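Long-range contacts in XC6422 protein (Xanthomonas campestris, PDB 2FUK), which is probably a hydrolase, a small serine alpha/beta-hydrolase fold protein built without a lid: residues 4-15 with 99-108; 36-47 with 69-80. All coordinates share one frame; numbering follows the deposited sequence.

Contact 1 (4-15 with 99-108)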
# COMPACT_ATOMS: atom_id res chain seq x y z
N PRO A 4 29.36 1.75 -9.47
CA PRO A 4 28.12 0.99 -9.22
C PRO A 4 27.13 0.85 -10.37
O PRO A 4 26.93 1.77 -11.17
CB PRO A 4 27.52 1.73 -8.02
CG PRO A 4 27.93 3.13 -8.27
CD PRO A 4 29.38 2.98 -8.67
N LEU A 5 26.51 -0.32 -10.44
CA LEU A 5 25.53 -0.64 -11.48
C LEU A 5 24.12 -0.44 -10.96
O LEU A 5 23.83 -0.76 -9.82
CB LEU A 5 25.69 -2.10 -11.90
CG LEU A 5 27.07 -2.50 -12.42
CD1 LEU A 5 27.26 -4.00 -12.31
CD2 LEU A 5 27.22 -2.02 -13.85
N PHE A 6 23.24 0.11 -11.80
CA PHE A 6 21.86 0.29 -11.38
C PHE A 6 21.32 -1.14 -11.32
O PHE A 6 21.38 -1.87 -12.31
CB PHE A 6 21.09 1.11 -12.42
CG PHE A 6 19.84 1.74 -11.87
CD1 PHE A 6 19.87 3.00 -11.29
CD2 PHE A 6 18.63 1.06 -11.93
CE1 PHE A 6 18.71 3.59 -10.78
CE2 PHE A 6 17.47 1.64 -11.42
CZ PHE A 6 17.51 2.90 -10.85
N PRO A 7 20.81 -1.56 -10.16
CA PRO A 7 20.28 -2.91 -10.00
C PRO A 7 18.97 -3.23 -10.72
O PRO A 7 18.17 -2.34 -11.01
CB PRO A 7 20.17 -3.05 -8.48
CG PRO A 7 19.78 -1.66 -8.06
CD PRO A 7 20.66 -0.77 -8.92
N THR A 8 18.77 -4.51 -11.02
CA THR A 8 17.55 -4.96 -11.69
C THR A 8 16.74 -5.77 -10.69
O THR A 8 15.79 -6.46 -11.06
CB THR A 8 17.85 -5.83 -12.92
OG1 THR A 8 18.57 -7.00 -12.51
CG2 THR A 8 18.68 -5.05 -13.92
N GLU A 9 17.13 -5.67 -9.43
CA GLU A 9 16.48 -6.34 -8.30
C GLU A 9 16.68 -5.30 -7.19
O GLU A 9 17.71 -4.63 -7.16
CB GLU A 9 17.24 -7.64 -7.99
CG GLU A 9 16.44 -8.80 -7.43
CD GLU A 9 15.38 -9.36 -8.39
OE1 GLU A 9 15.71 -9.82 -9.51
OE2 GLU A 9 14.21 -9.36 -8.00
N SER A 10 15.71 -5.12 -6.29
CA SER A 10 15.88 -4.12 -5.23
C SER A 10 17.19 -4.39 -4.49
O SER A 10 17.47 -5.52 -4.09
CB SER A 10 14.70 -4.15 -4.28
OG SER A 10 13.53 -3.76 -4.98
N ALA A 11 17.99 -3.34 -4.31
CA ALA A 11 19.28 -3.54 -3.66
C ALA A 11 19.91 -2.32 -3.01
O ALA A 11 19.55 -1.18 -3.30
CB ALA A 11 20.26 -4.10 -4.68
N ALA A 12 20.86 -2.59 -2.12
CA ALA A 12 21.62 -1.57 -1.42
C ALA A 12 22.98 -1.53 -2.10
O ALA A 12 23.51 -2.58 -2.49
CB ALA A 12 21.77 -1.95 0.05
N LEU A 13 23.53 -0.34 -2.27
CA LEU A 13 24.83 -0.18 -2.91
C LEU A 13 25.49 1.09 -2.41
O LEU A 13 24.87 1.87 -1.68
CB LEU A 13 24.65 -0.14 -4.44
CG LEU A 13 23.77 0.96 -5.03
CD1 LEU A 13 24.55 2.27 -5.15
CD2 LEU A 13 23.30 0.52 -6.41
N THR A 14 26.75 1.28 -2.77
CA THR A 14 27.50 2.47 -2.37
C THR A 14 27.89 3.28 -3.60
O THR A 14 28.34 2.73 -4.60
CB THR A 14 28.79 2.10 -1.59
OG1 THR A 14 28.44 1.37 -0.41
CG2 THR A 14 29.53 3.36 -1.16
N LEU A 15 27.71 4.60 -3.51
CA LEU A 15 28.04 5.49 -4.61
C LEU A 15 29.09 6.50 -4.17
O LEU A 15 29.10 6.94 -3.02
CB LEU A 15 26.78 6.25 -5.05
CG LEU A 15 26.95 7.33 -6.12
CD1 LEU A 15 27.25 6.67 -7.45
CD2 LEU A 15 25.69 8.17 -6.21
N ALA A 99 25.19 14.06 -7.05
CA ALA A 99 25.94 12.85 -7.40
C ALA A 99 24.99 11.69 -7.65
O ALA A 99 25.18 10.89 -8.57
CB ALA A 99 26.92 12.50 -6.28
N VAL A 100 23.95 11.60 -6.82
CA VAL A 100 22.98 10.54 -6.96
C VAL A 100 22.17 10.77 -8.24
O VAL A 100 21.96 9.86 -9.03
CB VAL A 100 22.04 10.48 -5.73
CG1 VAL A 100 21.03 9.33 -5.89
CG2 VAL A 100 22.86 10.28 -4.46
N ALA A 101 21.74 12.01 -8.45
CA ALA A 101 20.96 12.35 -9.63
C ALA A 101 21.73 12.07 -10.92
O ALA A 101 21.17 11.56 -11.89
CB ALA A 101 20.54 13.82 -9.58
N GLU A 102 23.01 12.42 -10.94
CA GLU A 102 23.82 12.20 -12.13
C GLU A 102 24.05 10.72 -12.41
O GLU A 102 24.15 10.31 -13.57
CB GLU A 102 25.15 12.95 -12.02
CG GLU A 102 24.98 14.48 -12.01
CD GLU A 102 26.29 15.25 -12.02
OE1 GLU A 102 27.35 14.67 -11.69
OE2 GLU A 102 26.26 16.45 -12.36
N TRP A 103 24.14 9.92 -11.35
CA TRP A 103 24.32 8.48 -11.50
C TRP A 103 23.03 7.88 -12.07
O TRP A 103 23.06 7.03 -12.96
CB TRP A 103 24.66 7.84 -10.15
CG TRP A 103 24.69 6.33 -10.16
CD1 TRP A 103 25.61 5.53 -10.77
CD2 TRP A 103 23.73 5.46 -9.56
NE1 TRP A 103 25.28 4.21 -10.59
CE2 TRP A 103 24.13 4.14 -9.85
CE3 TRP A 103 22.56 5.67 -8.81
CZ2 TRP A 103 23.40 3.02 -9.41
CZ3 TRP A 103 21.84 4.56 -8.37
CH2 TRP A 103 22.27 3.25 -8.67
N VAL A 104 21.89 8.33 -11.55
CA VAL A 104 20.60 7.85 -12.03
C VAL A 104 20.43 8.15 -13.52
O VAL A 104 20.09 7.26 -14.31
CB VAL A 104 19.45 8.51 -11.25
CG1 VAL A 104 18.12 8.22 -11.91
CG2 VAL A 104 19.44 7.99 -9.81
N ARG A 105 20.67 9.40 -13.91
CA ARG A 105 20.50 9.80 -15.30
C ARG A 105 21.45 9.09 -16.25
O ARG A 105 21.13 8.91 -17.42
CB ARG A 105 20.66 11.32 -15.42
CG ARG A 105 19.39 12.07 -15.07
CD ARG A 105 19.55 13.57 -15.08
NE ARG A 105 18.25 14.23 -15.08
CZ ARG A 105 18.00 15.41 -14.54
NH1 ARG A 105 16.77 15.91 -14.60
NH2 ARG A 105 18.96 16.09 -13.93
N ALA A 106 22.62 8.69 -15.74
CA ALA A 106 23.60 8.00 -16.57
C ALA A 106 23.19 6.54 -16.76
O ALA A 106 23.30 5.99 -17.85
CB ALA A 106 24.98 8.07 -15.93
N GLN A 107 22.69 5.94 -15.68
CA GLN A 107 22.28 4.54 -15.70
C GLN A 107 20.90 4.31 -16.32
O GLN A 107 20.62 3.22 -16.81
CB GLN A 107 22.30 3.98 -14.28
CG GLN A 107 23.69 3.93 -13.66
CD GLN A 107 24.50 2.76 -14.16
OE1 GLN A 107 25.70 2.88 -14.40
NE2 GLN A 107 23.85 1.61 -14.31
N ARG A 108 20.05 5.33 -16.27
CA ARG A 108 18.70 5.25 -16.81
C ARG A 108 18.47 6.46 -17.72
O ARG A 108 17.66 7.34 -17.41
CB ARG A 108 17.68 5.28 -15.67
CG ARG A 108 17.80 4.13 -14.68
CD ARG A 108 17.30 2.84 -15.29
NE ARG A 108 15.98 3.04 -15.89
CZ ARG A 108 15.39 2.18 -16.71
NH1 ARG A 108 15.98 1.03 -17.03
NH2 ARG A 108 14.21 2.48 -17.25

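Contact 2 (36-47 with 69-80)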
# COMPACT_ATOMS: atom_id res chain seq x y z
N GLN A 36 6.60 2.88 -15.08
CA GLN A 36 6.75 4.25 -15.56
C GLN A 36 8.20 4.50 -15.90
O GLN A 36 9.10 4.00 -15.23
CB GLN A 36 6.32 5.23 -14.46
CG GLN A 36 4.88 5.06 -14.00
CD GLN A 36 3.89 5.72 -14.93
OE1 GLN A 36 2.70 5.40 -14.91
NE2 GLN A 36 4.37 6.65 -15.75
N PRO A 37 8.45 5.31 -16.95
CA PRO A 37 9.81 5.64 -17.38
C PRO A 37 10.31 6.77 -16.49
O PRO A 37 10.74 7.81 -16.97
CB PRO A 37 9.59 6.09 -18.82
CG PRO A 37 8.26 6.77 -18.76
CD PRO A 37 7.44 5.88 -17.86
N VAL A 38 10.22 6.53 -15.18
CA VAL A 38 10.61 7.52 -14.19
C VAL A 38 11.37 6.90 -13.03
O VAL A 38 11.07 5.79 -12.60
CB VAL A 38 9.35 8.21 -13.58
CG1 VAL A 38 9.76 9.22 -12.52
CG2 VAL A 38 8.52 8.87 -14.68
N THR A 39 12.36 7.63 -12.53
CA THR A 39 13.13 7.20 -11.37
C THR A 39 13.06 8.41 -10.44
O THR A 39 13.27 9.54 -10.87
CB THR A 39 14.62 6.91 -11.69
OG1 THR A 39 14.72 5.76 -12.53
CG2 THR A 39 15.40 6.63 -10.41
N ALA A 40 12.72 8.16 -9.18
CA ALA A 40 12.60 9.23 -8.21
C ALA A 40 13.62 9.05 -7.10
O ALA A 40 13.96 7.93 -6.73
CB ALA A 40 11.20 9.25 -7.61
N ILE A 41 14.13 10.17 -6.58
CA ILE A 41 15.08 10.14 -5.47
C ILE A 41 14.36 10.80 -4.30
O ILE A 41 13.77 11.86 -4.46
CB ILE A 41 16.36 10.95 -5.79
CG1 ILE A 41 17.07 10.35 -7.00
CG2 ILE A 41 17.31 10.92 -4.59
CD1 ILE A 41 18.23 11.18 -7.50
N VAL A 42 14.41 10.15 -3.14
CA VAL A 42 13.75 10.66 -1.94
C VAL A 42 14.80 11.03 -0.89
O VAL A 42 15.60 10.18 -0.48
CB VAL A 42 12.79 9.61 -1.34
CG1 VAL A 42 12.09 10.17 -0.11
CG2 VAL A 42 11.76 9.18 -2.39
N CYS A 43 14.80 12.29 -0.46
CA CYS A 43 15.76 12.79 0.52
C CYS A 43 15.21 12.77 1.95
O CYS A 43 14.05 13.09 2.18
CB CYS A 43 16.18 14.22 0.15
SG CYS A 43 16.93 14.39 -1.50
N HIS A 44 16.07 12.40 2.90
CA HIS A 44 15.68 12.28 4.30
C HIS A 44 15.81 13.56 5.15
O HIS A 44 16.44 14.54 4.74
CB HIS A 44 16.46 11.12 4.95
CG HIS A 44 17.91 11.41 5.20
ND1 HIS A 44 18.93 10.77 4.52
CD2 HIS A 44 18.51 12.26 6.07
CE1 HIS A 44 20.09 11.21 4.97
NE2 HIS A 44 19.86 12.11 5.91
N PRO A 45 15.20 13.55 6.34
CA PRO A 45 15.23 14.69 7.27
C PRO A 45 16.54 14.90 8.02
O PRO A 45 17.48 14.10 7.87
CB PRO A 45 14.04 14.41 8.19
CG PRO A 45 14.04 12.93 8.27
CD PRO A 45 14.26 12.53 6.83
N LEU A 46 16.61 15.95 8.83
CA LEU A 46 17.83 16.28 9.56
C LEU A 46 18.71 15.14 10.00
O LEU A 46 18.31 14.26 10.77
CB LEU A 46 17.55 17.17 10.77
CG LEU A 46 17.84 18.66 10.55
CD1 LEU A 46 19.17 18.85 9.83
CD2 LEU A 46 16.72 19.25 9.73
N SER A 47 19.94 15.18 9.50
CA SER A 47 20.96 14.18 9.78
C SER A 47 21.34 14.21 11.25
O SER A 47 21.54 13.17 11.88
CB SER A 47 22.19 14.45 8.92
OG SER A 47 21.87 14.49 7.53
N GLY A 69 4.38 2.55 -10.09
CA GLY A 69 5.26 2.04 -11.14
C GLY A 69 6.58 2.78 -11.28
O GLY A 69 7.29 2.63 -12.28
N ILE A 70 6.92 3.58 -10.28
CA ILE A 70 8.15 4.36 -10.31
C ILE A 70 9.28 3.69 -9.52
O ILE A 70 9.06 3.18 -8.43
CB ILE A 70 7.90 5.78 -9.72
CG1 ILE A 70 6.92 6.53 -10.63
CG2 ILE A 70 9.21 6.54 -9.58
CD1 ILE A 70 6.42 7.84 -10.04
N THR A 71 10.48 3.68 -10.10
CA THR A 71 11.65 3.11 -9.42
C THR A 71 12.12 4.20 -8.46
O THR A 71 12.25 5.37 -8.85
CB THR A 71 12.78 2.79 -10.42
OG1 THR A 71 12.32 1.81 -11.36
CG2 THR A 71 14.01 2.25 -9.69
N VAL A 72 12.40 3.83 -7.22
CA VAL A 72 12.80 4.83 -6.24
C VAL A 72 14.19 4.63 -5.66
O VAL A 72 14.60 3.52 -5.35
CB VAL A 72 11.78 4.91 -5.09
CG1 VAL A 72 10.40 5.24 -5.65
CG2 VAL A 72 11.72 3.60 -4.34
N VAL A 73 14.91 5.74 -5.52
CA VAL A 73 16.25 5.71 -4.96
C VAL A 73 16.27 6.50 -3.66
O VAL A 73 15.82 7.64 -3.61
CB VAL A 73 17.27 6.35 -5.93
CG1 VAL A 73 18.66 6.38 -5.28
CG2 VAL A 73 17.32 5.55 -7.22
N ARG A 74 16.78 5.86 -2.61
CA ARG A 74 16.93 6.50 -1.31
C ARG A 74 18.42 6.54 -1.04
O ARG A 74 19.18 5.75 -1.61
CB ARG A 74 16.22 5.69 -0.22
CG ARG A 74 14.71 5.73 -0.30
CD ARG A 74 14.08 4.82 0.74
NE ARG A 74 14.28 3.41 0.42
CZ ARG A 74 14.92 2.53 1.19
NH1 ARG A 74 15.03 1.27 0.80
NH2 ARG A 74 15.44 2.91 2.36
N PHE A 75 18.86 7.45 -0.19
CA PHE A 75 20.28 7.53 0.13
C PHE A 75 20.52 8.33 1.39
O PHE A 75 19.68 9.14 1.81
CB PHE A 75 21.06 8.14 -1.06
CG PHE A 75 20.92 9.64 -1.19
CD1 PHE A 75 21.89 10.49 -0.66
CD2 PHE A 75 19.84 10.20 -1.86
CE1 PHE A 75 21.79 11.87 -0.79
CE2 PHE A 75 19.72 11.57 -2.00
CZ PHE A 75 20.70 12.42 -1.47
N ASN A 76 21.66 8.08 2.02
CA ASN A 76 22.03 8.80 3.23
C ASN A 76 22.92 9.98 2.89
O ASN A 76 23.89 9.85 2.15
CB ASN A 76 22.77 7.87 4.19
CG ASN A 76 21.84 6.94 4.93
OD1 ASN A 76 20.68 7.26 5.14
ND2 ASN A 76 22.36 5.78 5.35
N PHE A 77 22.56 11.15 3.41
CA PHE A 77 23.36 12.35 3.20
C PHE A 77 24.67 12.13 3.95
O PHE A 77 24.76 11.25 4.81
CB PHE A 77 22.67 13.59 3.78
CG PHE A 77 21.57 14.14 2.91
CD1 PHE A 77 21.82 14.53 1.60
CD2 PHE A 77 20.28 14.31 3.42
CE1 PHE A 77 20.81 15.09 0.81
CE2 PHE A 77 19.26 14.86 2.64
CZ PHE A 77 19.53 15.25 1.33
N ARG A 78 25.68 12.92 3.63
CA ARG A 78 26.97 12.80 4.31
C ARG A 78 26.79 12.76 5.83
O ARG A 78 25.93 13.44 6.38
CB ARG A 78 27.87 13.98 3.92
CG ARG A 78 27.29 15.33 4.28
CD ARG A 78 28.13 16.46 3.70
NE ARG A 78 28.24 16.36 2.25
CZ ARG A 78 29.04 17.12 1.51
NH1 ARG A 78 29.79 18.04 2.10
NH2 ARG A 78 29.08 16.97 0.19
N SER A 79 27.62 11.96 6.50
CA SER A 79 27.63 11.79 7.95
C SER A 79 26.57 10.86 8.52
O SER A 79 26.63 10.49 9.69
CB SER A 79 27.53 13.15 8.66
OG SER A 79 26.18 13.53 8.88
N VAL A 80 25.60 10.46 7.70
CA VAL A 80 24.54 9.56 8.16
C VAL A 80 24.84 8.11 7.76
O VAL A 80 25.31 7.85 6.66
CB VAL A 80 23.17 9.99 7.59
CG1 VAL A 80 22.10 8.98 7.96
CG2 VAL A 80 22.80 11.36 8.14

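Contact 1 (4-15 with 99-108)
At the margin of the alpha/beta-hydrolase sheet, Trp103 of helix 92-107 reaches out to the N-terminal segment 4-15, where Pro4, Phe6, Leu13 and Leu15 gather round its indole. With CG anti to the backbone N (chi1 172°), the ring swings off the helix toward the loop that leads into the first strand, and its NE1 donates a hydrogen bond of 3.0 Å to Pro4 O. That bond is nearly straight, 166° at the hydrogen. Pro4 O lies close to the indole plane, yet the N-H arrives from above the carbonyl plane and does not use a lone pair. Leu15 CD1 covers one face in a CH-pi contact, 4.0 Å from the centroid of the five-membered ring, while the other branch, Leu15 CD2, comes 3.7 Å from Val100 CA on the helix. Strand 11-17 is one of the two outermost strands of the sheet, antiparallel to strand 20-27, whereas Val100 and Val104 pack on the more central strands 38-43 and 71-75; Trp103, by touching Leu13 and Leu15, carries the helix contact out to the sheet edge. At the far end of the indole, Trp103 CH2 meets Leu13 CD2 at 3.7 Å and Phe6 CD1 at 3.6 Å, the Phe6 ring lying oblique to it. Arg108 CG sits almost straight above the Phe6 ring, 3.9 Å from its centroid, and the bent chain beyond carries the guanidinium to a salt bridge with Asp111.

Contact 2 (36-47 with 69-80)
His44 holds CG between its backbone N and carbonyl carbon (chi1 73°) and Phe77 sets CG anti to its own carbonyl carbon (chi1 -79°), which brings one side of the Phe77 ring over the imidazole, CD2 3.3 Å from His44 NE2. They meet edge-to-face, the Phe77 edge toward the His44 face, with centroids 4.7 Å apart. Cys43 SG lies 5.1 Å from the Phe75 ring centroid, obliquely, and its CB touches Phe77 CZ. Phe77 also packs edge-to-face on Phe120, within the likely nucleophile elbow; in alpha/beta-hydrolases the loop that corresponds by position to the one after strand 38-43 commonly contributes to the oxyanion hole.

Leading up to this cluster, the parallel strands 38-43 and 71-75 of a beta-alpha-beta unit are joined by main-chain hydrogen bonds: Ala40 N to Thr71 O (2.8 Å), Val73 N to Ala40 O (2.7 Å) and Val42 N to Val73 O (2.9 Å). Thr39 and Ile41 lie beside Thr71 and Val73 on one face, Ala40 beside Val72 on the other. Then the strands part. Phe75 N is buried without a partner in the model, but Phe75 O accepts a hydrogen bond from His44 ND1 at 3.3 Å, on a lone pair: an imidazole N-H extends the link where main-chain pairing has stopped, and probably limits the ring's rotation.

How the contacts relate
The two contacts lie side by side, their centres about 11 Å apart, and both reach the same mixed sheet. Along the chain contact 2 is nested inside contact 1: segment 4-15 comes first, then 36-47 and 69-80, and helix 92-107 follows strand 71-75 to close the outer loop. Helix 92-107 of contact 1 bridges to contact 2, since Val100, Ala101 and Val104 rest on Ile41 and Thr39, while Phe6 of contact 1 touches Thr71. Contact 2 is thus a buried pairing near the centre of the chain, the C-terminal ends of its strands leading toward the presumed active site, and contact 1 is the partly buried packing of the N-terminal segment against the helix that covers the same sheet.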